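Local coordinates for protein 3,6-diketocamphane 1,6-monooxygenase (Pseudomonas putida, PDB 4UWM) that oxidises the camphor-derived diketone (1S,4S)-bornane-2,5-dione with reduced FMN and molecular oxygen, inserting oxygen to give a lactone in (-)-camphor degradation, at residues A[1-5]-A[370-375]; A[35-39]-A[362-367]; A[103-107]-A[196-200]; A[233-237]-A[248-253]. All coordinates share one frame; numbering follows the deposited sequence.

All four contacts belong to one TIM barrel. Contact 3 is the buried one of the four, where two neighbouring strands pair through backbone bonds. The other three are partly buried. Contacts 1 and 2 touch each other: T5 O meets D39 N, and A370 N meets I365 O. Both tie the early chain to helix 356-369 or to the tail that follows it. Contact 1 relies on backbone bonds and apolar side chains, contact 2 on one hydroxyl and aliphatic packing. Contact 4 has no direct hydrogen bond across it and rests on a tryptophan-arginine stack. It meets contact 3 through the E197-R252 salt bridge, and contact 1 where L375 packs on S251.

Contact 1. Residues A[1-5]-A[370-375]; sequences MAMET and APKILL
M3 lays its methyl CE against CB of A370, 3.8 Å away. The M3 chain runs out with CG anti to the backbone N (chi1 -177°), stays extended to SD, then bends at chi3. That bend turns CE back to A370. Nearer the backbone, CB of M3 meets CG2 of I373. The methyl of A370 has two further neighbours in the 1-5 segment: O of M3 at 3.5 Å and OG1 of T5 at 3.3 Å from its CB. The methyl thus packs against the start of strand 4-9.

The rest of the contact is mostly backbone. M3 N donates to I373 O over 2.8 Å. The same oxygen takes a CA-H...O contact from A2 CA at 3.5 Å. On the other side of A2, L375 N donates to M1 O over a longer 3.3 Å. These two bonds flank the single bridge between A2 and L374. Within the tail, I373 N bonds to A370 O at 3.0 Å, closing the 3-10 turn that brings I373 O to M3.

The I373 side chain turns to helix 324-338 and packs on T328, I331 and F335. T5 also touches I365 and S366 of helix 356-369. M1 lies at the exposed end and is poorly ordered. The contact lies away from the FMN site. It joins the start of the first barrel strand to the chain after the last helix, as in a TIM barrel whose two termini meet at the N-terminal end of the strands.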
loop_
_atom_site.group_PDB
_atom_site.type_symbol
_atom_site.label_atom_id
_atom_site.label_comp_id
_atom_site.label_asym_id
_atom_site.label_seq_id
_atom_site.Cartn_x
_atom_site.Cartn_y
_atom_site.Cartn_z
ATOM N N MET A 1 -20.261 -28.425 2.626
ATOM C CA MET A 1 -21.263 -27.333 2.443
ATOM C C MET A 1 -21.315 -26.885 0.975
ATOM O O MET A 1 -20.921 -27.635 0.070
ATOM C CB MET A 1 -20.958 -26.148 3.378
ATOM C CG MET A 1 -20.803 -26.502 4.858
ATOM S SD MET A 1 -22.328 -26.993 5.698
ATOM C CE MET A 1 -21.744 -27.219 7.378
ATOM N N ALA A 2 -21.802 -25.667 0.746
ATOM C CA ALA A 2 -21.942 -25.124 -0.604
ATOM C C ALA A 2 -20.607 -24.641 -1.185
ATOM O O ALA A 2 -19.690 -24.267 -0.446
ATOM C CB ALA A 2 -22.979 -24.001 -0.620
ATOM N N MET A 3 -20.502 -24.682 -2.512
ATOM C CA MET A 3 -19.418 -24.026 -3.248
ATOM C C MET A 3 -19.546 -22.518 -3.009
ATOM O O MET A 3 -20.659 -21.975 -3.050
ATOM C CB MET A 3 -19.536 -24.337 -4.742
ATOM C CG MET A 3 -18.430 -23.765 -5.619
ATOM S SD MET A 3 -18.855 -23.706 -7.368
ATOM C CE MET A 3 -20.168 -22.481 -7.348
ATOM N N GLU A 4 -18.419 -21.857 -2.726
ATOM C CA GLU A 4 -18.437 -20.413 -2.477
ATOM C C GLU A 4 -18.325 -19.636 -3.783
ATOM O O GLU A 4 -17.829 -20.178 -4.782
ATOM C CB GLU A 4 -17.301 -20.008 -1.530
ATOM C CG GLU A 4 -17.411 -20.529 -0.109
ATOM C CD GLU A 4 -18.515 -19.866 0.716
ATOM O OE1 GLU A 4 -19.135 -18.885 0.265
ATOM O OE2 GLU A 4 -18.769 -20.329 1.842
ATOM N N THR A 5 -18.792 -18.379 -3.773
ATOM C CA THR A 5 -18.547 -17.453 -4.877
ATOM C C THR A 5 -17.361 -16.527 -4.514
ATOM O O THR A 5 -17.290 -16.011 -3.395
ATOM C CB THR A 5 -19.793 -16.598 -5.219
ATOM O OG1 THR A 5 -20.908 -17.458 -5.464
ATOM C CG2 THR A 5 -19.570 -15.762 -6.501
ATOM N N ALA A 370 -24.746 -20.517 -6.671
ATOM C CA ALA A 370 -23.751 -21.221 -5.871
ATOM C C ALA A 370 -24.304 -21.959 -4.644
ATOM O O ALA A 370 -23.817 -23.047 -4.336
ATOM C CB ALA A 370 -22.593 -20.295 -5.487
ATOM N N PRO A 371 -25.303 -21.387 -3.939
ATOM C CA PRO A 371 -25.856 -22.129 -2.798
ATOM C C PRO A 371 -26.394 -23.525 -3.154
ATOM O O PRO A 371 -26.466 -24.393 -2.288
ATOM C CB PRO A 371 -27.003 -21.235 -2.333
ATOM C CG PRO A 371 -26.557 -19.864 -2.698
ATOM C CD PRO A 371 -25.904 -20.044 -4.039
ATOM N N LYS A 372 -26.737 -23.733 -4.422
ATOM C CA LYS A 372 -27.278 -25.012 -4.877
ATOM C C LYS A 372 -26.203 -26.030 -5.210
ATOM O O LYS A 372 -26.462 -27.227 -5.208
ATOM C CB LYS A 372 -28.216 -24.822 -6.074
ATOM C CG LYS A 372 -29.692 -24.853 -5.706
ATOM C CD LYS A 372 -30.244 -23.473 -5.386
ATOM C CE LYS A 372 -31.076 -22.939 -6.541
ATOM N NZ LYS A 372 -31.481 -21.523 -6.327
ATOM N N ILE A 373 -24.991 -25.560 -5.496
ATOM C CA ILE A 373 -23.889 -26.466 -5.829
ATOM C C ILE A 373 -23.182 -26.919 -4.553
ATOM O O ILE A 373 -22.523 -26.122 -3.883
ATOM C CB ILE A 373 -22.868 -25.837 -6.812
ATOM C CG1 ILE A 373 -23.565 -25.220 -8.037
ATOM C CG2 ILE A 373 -21.804 -26.854 -7.210
ATOM C CD1 ILE A 373 -24.073 -26.207 -9.071
ATOM N N LEU A 374 -23.338 -28.194 -4.209
ATOM C CA LEU A 374 -22.691 -28.759 -3.019
ATOM C C LEU A 374 -21.419 -29.495 -3.421
ATOM O O LEU A 374 -21.302 -29.967 -4.555
ATOM C CB LEU A 374 -23.641 -29.700 -2.261
ATOM C CG LEU A 374 -24.993 -29.178 -1.751
ATOM C CD1 LEU A 374 -25.849 -30.340 -1.270
ATOM C CD2 LEU A 374 -24.844 -28.131 -0.651
ATOM N N LEU A 375 -20.465 -29.592 -2.501
ATOM C CA LEU A 375 -19.210 -30.268 -2.810
ATOM C C LEU A 375 -19.156 -31.704 -2.278
ATOM O O LEU A 375 -19.210 -31.918 -1.062
ATOM C CB LEU A 375 -18.015 -29.465 -2.295
ATOM C CG LEU A 375 -16.769 -29.445 -3.188
ATOM C CD1 LEU A 375 -15.766 -28.486 -2.586
ATOM C CD2 LEU A 375 -16.125 -30.812 -3.394
#

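Contact 2. Residues A[35-39]-A[362-367]; sequences SVGID and LELISK
V36, S366 and I38 carry this contact. V36 has the most surface buried. Its CG1 meets the side chain of E363, 4.0 Å from CG, and the valine branch lies across the glutamate chain, roughly perpendicular to it. The glutamate has more than one position. The carbonyl of V36 does the polar work. OG of S366 donates to V36 O over a short 2.6 Å, tilted 22° from the carbonyl plane. The hydroxyl reaches it because OG stands anti to the helix backbone N (chi1 175°). CB of S366 in turn receives CG1 of I38 at 4.0 Å. The I38 chain runs on, and its CD1 ends on CB of L362 at 4.1 Å.

G37, between V36 and I38, has positive phi. It is the C-prime residue of a Schellman motif that ends helix 19-35, with I38 N bonded to A33 O. The turn sets V36 and I38 against the same side of helix 356-369. T5 of strand 4-9 touches both I38 and S366.

With an alanine at S366 the hydroxyl is gone, and V36 O would probably lose its mate, leaving the turn held to the helix by apolar packing alone.

The exposed edge carries charged residues. In one of its conformers K367 NZ pairs with E363 OE2 at 2.7 Å, on the anti side of the carboxylate. This salt bridge lies within the helix. The chemistry implies a mainly apolar seam, pinned by one short hydroxyl bond, with, in one conformer, an ion pair at its edge.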
loop_
_atom_site.group_PDB
_atom_site.type_symbol
_atom_site.label_atom_id
_atom_site.label_comp_id
_atom_site.label_asym_id
_atom_site.label_seq_id
_atom_site.Cartn_x
_atom_site.Cartn_y
_atom_site.Cartn_z
ATOM N N SER A 35 -21.620 -7.020 -0.088
ATOM C CA SER A 35 -23.069 -6.864 0.146
ATOM C C SER A 35 -23.906 -8.073 -0.307
ATOM O O SER A 35 -24.965 -8.330 0.251
ATOM C CB SER A 35 -23.596 -5.593 -0.521
ATOM O OG SER A 35 -23.690 -5.763 -1.926
ATOM N N VAL A 36 -23.442 -8.808 -1.307
ATOM C CA VAL A 36 -24.205 -9.954 -1.816
ATOM C C VAL A 36 -23.575 -11.288 -1.412
ATOM O O VAL A 36 -23.869 -12.315 -2.015
ATOM C CB VAL A 36 -24.456 -9.889 -3.347
ATOM C CG1 VAL A 36 -25.172 -8.599 -3.717
ATOM C CG2 VAL A 36 -23.159 -10.024 -4.149
ATOM N N GLY A 37 -22.693 -11.250 -0.404
ATOM C CA GLY A 37 -22.139 -12.454 0.218
ATOM C C GLY A 37 -21.087 -13.202 -0.570
ATOM O O GLY A 37 -20.883 -14.407 -0.368
ATOM N N ILE A 38 -20.409 -12.507 -1.479
ATOM C CA ILE A 38 -19.236 -13.095 -2.117
ATOM C C ILE A 38 -18.143 -13.288 -1.037
ATOM O O ILE A 38 -17.935 -12.434 -0.183
ATOM C CB ILE A 38 -18.813 -12.301 -3.375
ATOM C CG1 ILE A 38 -19.848 -12.558 -4.489
ATOM C CG2 ILE A 38 -17.404 -12.685 -3.849
ATOM C CD1 ILE A 38 -19.644 -11.748 -5.764
ATOM N N ASP A 39 -17.512 -14.458 -1.045
ATOM C CA ASP A 39 -16.642 -14.897 0.047
ATOM C C ASP A 39 -15.246 -14.220 0.033
ATOM O O ASP A 39 -14.686 -13.930 1.080
ATOM C CB ASP A 39 -16.416 -16.409 -0.037
ATOM C CG ASP A 39 -15.593 -16.934 1.124
ATOM O OD1 ASP A 39 -15.989 -16.680 2.273
ATOM O OD2 ASP A 39 -14.546 -17.590 0.892
ATOM N N LEU A 362 -23.816 -10.878 -10.477
ATOM C CA LEU A 362 -23.088 -11.337 -9.293
ATOM C C LEU A 362 -24.036 -11.720 -8.162
ATOM O O LEU A 362 -23.813 -12.741 -7.495
ATOM C CB LEU A 362 -22.040 -10.303 -8.824
ATOM C CG LEU A 362 -20.838 -10.030 -9.741
ATOM C CD1 LEU A 362 -19.954 -8.987 -9.060
ATOM C CD2 LEU A 362 -20.037 -11.294 -10.043
ATOM N N GLU A 363 -25.094 -10.922 -7.956
ATOM C CA GLU A 363 -26.120 -11.306 -6.991
ATOM C C GLU A 363 -26.757 -12.658 -7.327
ATOM O O GLU A 363 -26.977 -13.466 -6.425
ATOM C CB GLU A 363 -27.187 -10.233 -6.852
ATOM C CG GLU A 363 -28.089 -10.457 -5.661
ATOM C CD GLU A 363 -28.920 -9.248 -5.340
ATOM O OE1 GLU A 363 -29.411 -8.598 -6.287
ATOM O OE2 GLU A 363 -29.073 -8.943 -4.141
ATOM N N LEU A 364 -27.023 -12.911 -8.607
ATOM C CA LEU A 364 -27.646 -14.167 -9.025
ATOM C C LEU A 364 -26.737 -15.372 -8.783
ATOM O O LEU A 364 -27.183 -16.399 -8.257
ATOM C CB LEU A 364 -28.075 -14.108 -10.491
ATOM C CG LEU A 364 -29.282 -13.219 -10.800
ATOM C CD1 LEU A 364 -29.532 -13.183 -12.300
ATOM C CD2 LEU A 364 -30.526 -13.675 -10.043
ATOM N N ILE A 365 -25.463 -15.225 -9.149
ATOM C CA ILE A 365 -24.459 -16.267 -8.955
ATOM C C ILE A 365 -24.322 -16.601 -7.469
ATOM O O ILE A 365 -24.410 -17.768 -7.073
ATOM C CB ILE A 365 -23.098 -15.853 -9.557
ATOM C CG1 ILE A 365 -23.196 -15.756 -11.082
ATOM C CG2 ILE A 365 -21.993 -16.824 -9.147
ATOM C CD1 ILE A 365 -22.208 -14.788 -11.707
ATOM N N SER A 366 -24.158 -15.569 -6.648
ATOM C CA SER A 366 -23.862 -15.732 -5.224
ATOM C C SER A 366 -25.053 -16.248 -4.405
ATOM O O SER A 366 -24.870 -17.099 -3.522
ATOM C CB SER A 366 -23.354 -14.403 -4.643
ATOM O OG SER A 366 -23.153 -14.483 -3.244
ATOM N N LYS A 367 -26.250 -15.726 -4.702
ATOM C CA LYS A 367 -27.468 -16.061 -3.954
ATOM C C LYS A 367 -28.297 -17.211 -4.547
ATOM O O LYS A 367 -28.884 -17.997 -3.803
ATOM C CB LYS A 367 -28.357 -14.823 -3.794
ATOM C CG LYS A 367 -27.854 -13.812 -2.780
ATOM C CD LYS A 367 -28.728 -12.570 -2.765
ATOM C CE LYS A 367 -28.324 -11.626 -1.644
ATOM N NZ LYS A 367 -28.999 -10.304 -1.757
#

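Contact 3. Residues A[103-107]-A[196-200]; sequences YFLGI and PEIAV
Parallel strand pairing in the TIM barrel joins L105 to I198 and G106 to A199, between strands 105-108 and 198-202. Three backbone bonds hold the pair. L105 N donates to E197 O at 2.9 Å, A199 N to L105 O at 2.7 Å, and I107 N to A199 O at 3.0 Å. The oxygen of L105 also takes a CA-H...O contact from I198. Before the first direct bond a water spans the gap: it donates to Y103 O and accepts from E197 N.

The short strand segments cross at 40°, in keeping with the strong twist of a closed barrel. L105 and I198 lie on the face covered by helix 139-155, where L105 meets W154 and I198 meets L147. Their side chains run side by side, with L105 CD2 4.1 Å from I198 CG1. P196 adds its ring here, CG resting 3.8 Å from L105 CB. The same proline puts CB at the edge of the Y103 ring, near its plane.

On the face of G106 and A199, the A199 methyl meets the edge of the F104 ring, 4.2 Å from CD2, and also touches M76, an FMN-binding residue. The ring gets there because F104 CG sits between the backbone N and the carbonyl carbon (chi1 61°).

In the conformer described, I107 and V200 run alongside each other, I107 CG1 to V200 CG1 3.8 Å, and the V200 side chain is about 6 Å from the nearest FMN atom. Near the N-terminal end of strand 198-202, E197 OE2 forms a salt bridge with R252 NH2.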
loop_
_atom_site.group_PDB
_atom_site.type_symbol
_atom_site.label_atom_id
_atom_site.label_comp_id
_atom_site.label_asym_id
_atom_site.label_seq_id
_atom_site.Cartn_x
_atom_site.Cartn_y
_atom_site.Cartn_z
ATOM N N TYR A 103 -8.143 -12.221 5.214
ATOM C CA TYR A 103 -7.003 -11.993 4.337
ATOM C C TYR A 103 -6.374 -13.324 4.034
ATOM O O TYR A 103 -6.334 -14.183 4.901
ATOM C CB TYR A 103 -5.994 -11.046 5.053
ATOM C CG TYR A 103 -4.739 -10.815 4.270
ATOM C CD1 TYR A 103 -3.654 -11.682 4.394
ATOM C CD2 TYR A 103 -4.636 -9.742 3.381
ATOM C CE1 TYR A 103 -2.513 -11.505 3.647
ATOM C CE2 TYR A 103 -3.487 -9.547 2.626
ATOM C CZ TYR A 103 -2.427 -10.428 2.777
ATOM O OH TYR A 103 -1.282 -10.273 2.030
ATOM N N PHE A 104 -5.905 -13.520 2.805
ATOM C CA PHE A 104 -4.933 -14.571 2.544
ATOM C C PHE A 104 -3.962 -14.097 1.487
ATOM O O PHE A 104 -4.197 -13.068 0.850
ATOM C CB PHE A 104 -5.564 -15.960 2.244
ATOM C CG PHE A 104 -6.451 -16.009 1.026
ATOM C CD1 PHE A 104 -7.755 -15.520 1.077
ATOM C CD2 PHE A 104 -5.987 -16.585 -0.165
ATOM C CE1 PHE A 104 -8.577 -15.576 -0.042
ATOM C CE2 PHE A 104 -6.805 -16.634 -1.292
ATOM C CZ PHE A 104 -8.107 -16.138 -1.214
ATOM N N LEU A 105 -2.870 -14.831 1.311
ATOM C CA LEU A 105 -1.734 -14.356 0.532
ATOM C C LEU A 105 -1.423 -15.207 -0.690
ATOM O O LEU A 105 -0.985 -16.365 -0.576
ATOM C CB LEU A 105 -0.490 -14.262 1.449
ATOM C CG LEU A 105 0.876 -14.033 0.801
ATOM C CD1 LEU A 105 0.964 -12.629 0.188
ATOM C CD2 LEU A 105 1.983 -14.245 1.850
ATOM N N GLY A 106 -1.587 -14.616 -1.872
ATOM C CA GLY A 106 -1.095 -15.244 -3.090
ATOM C C GLY A 106 0.345 -14.847 -3.323
ATOM O O GLY A 106 0.680 -13.665 -3.228
ATOM N N ILE A 107 1.200 -15.828 -3.628
ATOM C CA ILE A 107 2.600 -15.535 -4.017
ATOM C C ILE A 107 2.908 -16.050 -5.409
ATOM O O ILE A 107 2.293 -17.005 -5.854
ATOM C CB ILE A 107 3.616 -16.129 -3.013
ATOM C CG1 ILE A 107 3.578 -17.676 -3.043
ATOM C CG2 ILE A 107 3.349 -15.582 -1.621
ATOM C CD1 ILE A 107 4.737 -18.338 -2.305
ATOM N N PRO A 196 -0.167 -16.105 7.182
ATOM C CA PRO A 196 -1.496 -16.230 6.577
ATOM C C PRO A 196 -1.556 -17.513 5.765
ATOM O O PRO A 196 -0.504 -18.079 5.401
ATOM C CB PRO A 196 -1.552 -15.017 5.626
ATOM C CG PRO A 196 -0.138 -14.874 5.175
ATOM C CD PRO A 196 0.708 -15.210 6.394
ATOM N N GLU A 197 -2.764 -17.968 5.439
ATOM C CA GLU A 197 -2.881 -19.017 4.441
ATOM C C GLU A 197 -2.289 -18.504 3.128
ATOM O O GLU A 197 -2.533 -17.351 2.761
ATOM C CB GLU A 197 -4.340 -19.428 4.250
ATOM C CG GLU A 197 -4.528 -20.497 3.184
ATOM C CD GLU A 197 -5.894 -21.164 3.240
ATOM O OE1 GLU A 197 -6.716 -20.767 4.092
ATOM O OE2 GLU A 197 -6.133 -22.079 2.425
ATOM N N ILE A 198 -1.516 -19.349 2.448
ATOM C CA ILE A 198 -0.782 -18.966 1.241
ATOM C C ILE A 198 -1.376 -19.693 0.038
ATOM O O ILE A 198 -1.685 -20.887 0.128
ATOM C CB ILE A 198 0.735 -19.241 1.401
ATOM C CG1 ILE A 198 1.317 -18.278 2.443
ATOM C CG2 ILE A 198 1.483 -19.178 0.084
ATOM C CD1 ILE A 198 2.770 -18.528 2.781
ATOM N N ALA A 199 -1.579 -18.952 -1.060
ATOM C CA ALA A 199 -2.104 -19.496 -2.307
ATOM C C ALA A 199 -1.129 -19.333 -3.454
ATOM O O ALA A 199 -0.284 -18.437 -3.438
ATOM C CB ALA A 199 -3.444 -18.847 -2.630
ATOM N N VAL A 200 -1.210 -20.236 -4.434
ATOM C CA VAL A 200 -0.438 -20.093 -5.670
ATOM C C VAL A 200 -1.357 -20.424 -6.847
ATOM O O VAL A 200 -2.320 -21.169 -6.702
ATOM C CB VAL A 200 0.847 -20.962 -5.725
ATOM C CG1 VAL A 200 1.765 -20.691 -4.538
ATOM C CG2 VAL A 200 0.519 -22.444 -5.831
HETATM O O HOH W 1 -5.105 -16.368 6.037
#

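Contact 4. Residues A[233-237]-A[248-253]; sequences HWEVY and PDRSRH
W234 forms the tight part of this contact. In the conformer described, R250 lies flat over one face of its indole, with CZ 3.8 Å from the centroid of the five-membered ring and the two planes 27° apart. This is a cation-pi stack. CG of R250 covers the six-membered ring on the same face, a CH-pi contact. The opposite face is met by CD2 of Y237. CB of P248 lies 3.8 Å from W234 CZ2, and D249 O stands at the ring edge, 3.5 Å from CH2. The H253 ring is offset from the indole, with little overlap. A leucine in place of W234 would probably leave the R250 guanidinium without its flat support and open a gap beside P248.

No direct hydrogen bond crosses the contact. Instead a water bridges at the buried Y237 hydroxyl: it donates to Y237 OH at 2.7 Å and accepts from D249 N at 2.9 Å, while Y237 OH also bonds to F218 O. The looser, exposed side is that of D249 and S251. There D249 OD1 accepts from S251 N, an Asx turn, and also from S251 OG. The whole folds the loop back on helix 227-244, as in the helix-to-strand connections of a TIM barrel, here leading into strand 254-261.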
loop_
_atom_site.group_PDB
_atom_site.type_symbol
_atom_site.label_atom_id
_atom_site.label_comp_id
_atom_site.label_asym_id
_atom_site.label_seq_id
_atom_site.Cartn_x
_atom_site.Cartn_y
_atom_site.Cartn_z
ATOM N N HIS A 233 -4.375 -30.738 -12.902
ATOM C CA HIS A 233 -4.030 -29.848 -11.789
ATOM C C HIS A 233 -4.289 -30.525 -10.455
ATOM O O HIS A 233 -3.404 -30.551 -9.593
ATOM C CB HIS A 233 -4.796 -28.515 -11.886
ATOM C CG HIS A 233 -4.135 -27.503 -12.768
ATOM N ND1 HIS A 233 -4.399 -26.154 -12.682
ATOM C CD2 HIS A 233 -3.202 -27.643 -13.743
ATOM C CE1 HIS A 233 -3.668 -25.510 -13.574
ATOM N NE2 HIS A 233 -2.931 -26.390 -14.228
ATOM N N TRP A 234 -5.487 -31.085 -10.287
ATOM C CA TRP A 234 -5.815 -31.753 -9.032
ATOM C C TRP A 234 -4.992 -33.037 -8.796
ATOM O O TRP A 234 -4.598 -33.297 -7.662
ATOM C CB TRP A 234 -7.319 -31.985 -8.854
ATOM C CG TRP A 234 -7.597 -32.404 -7.457
ATOM C CD1 TRP A 234 -7.841 -33.667 -7.020
ATOM C CD2 TRP A 234 -7.575 -31.572 -6.293
ATOM N NE1 TRP A 234 -8.010 -33.673 -5.662
ATOM C CE2 TRP A 234 -7.848 -32.401 -5.185
ATOM C CE3 TRP A 234 -7.366 -30.201 -6.076
ATOM C CZ2 TRP A 234 -7.915 -31.911 -3.877
ATOM C CZ3 TRP A 234 -7.441 -29.714 -4.781
ATOM C CH2 TRP A 234 -7.706 -30.569 -3.694
ATOM N N GLU A 235 -4.734 -33.804 -9.863
ATOM C CA GLU A 235 -3.829 -34.958 -9.799
ATOM C C GLU A 235 -2.475 -34.558 -9.213
ATOM O O GLU A 235 -2.033 -35.133 -8.219
ATOM C CB GLU A 235 -3.594 -35.562 -11.192
ATOM C CG GLU A 235 -4.730 -36.404 -11.747
ATOM C CD GLU A 235 -4.425 -36.959 -13.127
ATOM O OE1 GLU A 235 -3.301 -36.764 -13.628
ATOM O OE2 GLU A 235 -5.314 -37.595 -13.718
ATOM N N VAL A 236 -1.829 -33.562 -9.836
ATOM C CA VAL A 236 -0.493 -33.120 -9.445
ATOM C C VAL A 236 -0.481 -32.607 -8.007
ATOM O O VAL A 236 0.403 -32.963 -7.228
ATOM C CB VAL A 236 0.085 -32.082 -10.437
ATOM C CG1 VAL A 236 1.352 -31.444 -9.876
ATOM C CG2 VAL A 236 0.378 -32.739 -11.784
ATOM N N TYR A 237 -1.482 -31.799 -7.657
ATOM C CA TYR A 237 -1.598 -31.228 -6.312
ATOM C C TYR A 237 -1.767 -32.287 -5.236
ATOM O O TYR A 237 -1.070 -32.240 -4.219
ATOM C CB TYR A 237 -2.792 -30.264 -6.224
ATOM C CG TYR A 237 -3.016 -29.651 -4.850
ATOM C CD1 TYR A 237 -2.276 -28.533 -4.424
ATOM C CD2 TYR A 237 -3.982 -30.159 -3.989
ATOM C CE1 TYR A 237 -2.493 -27.967 -3.170
ATOM C CE2 TYR A 237 -4.202 -29.597 -2.742
ATOM C CZ TYR A 237 -3.458 -28.496 -2.336
ATOM O OH TYR A 237 -3.682 -27.931 -1.087
ATOM N N PRO A 248 -5.291 -33.767 1.065
ATOM C CA PRO A 248 -5.767 -32.755 0.108
ATOM C C PRO A 248 -7.260 -32.467 0.288
ATOM O O PRO A 248 -8.051 -33.401 0.422
ATOM C CB PRO A 248 -5.505 -33.394 -1.270
ATOM C CG PRO A 248 -4.778 -34.686 -1.018
ATOM C CD PRO A 248 -5.036 -35.064 0.406
ATOM N N ASP A 249 -7.624 -31.184 0.293
ATOM C CA ASP A 249 -8.998 -30.725 0.500
ATOM C C ASP A 249 -9.512 -29.943 -0.724
ATOM O O ASP A 249 -9.079 -28.812 -0.973
ATOM C CB ASP A 249 -9.059 -29.859 1.762
ATOM C CG ASP A 249 -10.475 -29.472 2.157
ATOM O OD1 ASP A 249 -11.427 -29.721 1.390
ATOM O OD2 ASP A 249 -10.638 -28.888 3.246
ATOM N N ARG A 250 -10.443 -30.550 -1.466
ATOM C CA ARG A 250 -10.998 -29.944 -2.679
ATOM C C ARG A 250 -11.660 -28.598 -2.438
ATOM O O ARG A 250 -11.663 -27.747 -3.327
ATOM C CB ARG A 250 -12.000 -30.878 -3.362
ATOM C CG ARG A 250 -11.376 -31.917 -4.276
ATOM C CD ARG A 250 -12.451 -32.691 -5.019
ATOM N NE ARG A 250 -11.931 -33.926 -5.597
ATOM C CZ ARG A 250 -11.340 -34.017 -6.785
ATOM N NH1 ARG A 250 -11.180 -32.940 -7.549
ATOM N NH2 ARG A 250 -10.903 -35.193 -7.207
ATOM N N SER A 251 -12.222 -28.404 -1.244
ATOM C CA SER A 251 -12.936 -27.163 -0.941
ATOM C C SER A 251 -12.008 -25.933 -0.878
ATOM O O SER A 251 -12.472 -24.805 -0.889
ATOM C CB SER A 251 -13.753 -27.301 0.336
ATOM O OG SER A 251 -12.908 -27.474 1.454
ATOM N N ARG A 252 -10.702 -26.167 -0.816
ATOM C CA ARG A 252 -9.718 -25.088 -0.821
ATOM C C ARG A 252 -9.340 -24.696 -2.256
ATOM O O ARG A 252 -8.795 -23.611 -2.488
ATOM C CB ARG A 252 -8.468 -25.496 -0.028
ATOM C CG ARG A 252 -8.708 -25.741 1.457
ATOM C CD ARG A 252 -7.410 -26.086 2.186
ATOM N NE ARG A 252 -6.413 -25.001 2.146
ATOM C CZ ARG A 252 -5.089 -25.179 2.186
ATOM N NH1 ARG A 252 -4.571 -26.401 2.260
ATOM N NH2 ARG A 252 -4.265 -24.128 2.155
ATOM N N HIS A 253 -9.630 -25.578 -3.214
ATOM C CA HIS A 253 -9.354 -25.316 -4.621
ATOM C C HIS A 253 -10.250 -24.191 -5.144
ATOM O O HIS A 253 -11.472 -24.240 -4.987
ATOM C CB HIS A 253 -9.537 -26.588 -5.450
ATOM C CG HIS A 253 -8.900 -26.530 -6.802
ATOM N ND1 HIS A 253 -9.062 -27.526 -7.740
ATOM C CD2 HIS A 253 -8.103 -25.598 -7.380
ATOM C CE1 HIS A 253 -8.386 -27.214 -8.833
ATOM N NE2 HIS A 253 -7.794 -26.050 -8.640
HETATM O O HOH W 2 -5.669 -29.052 0.358
#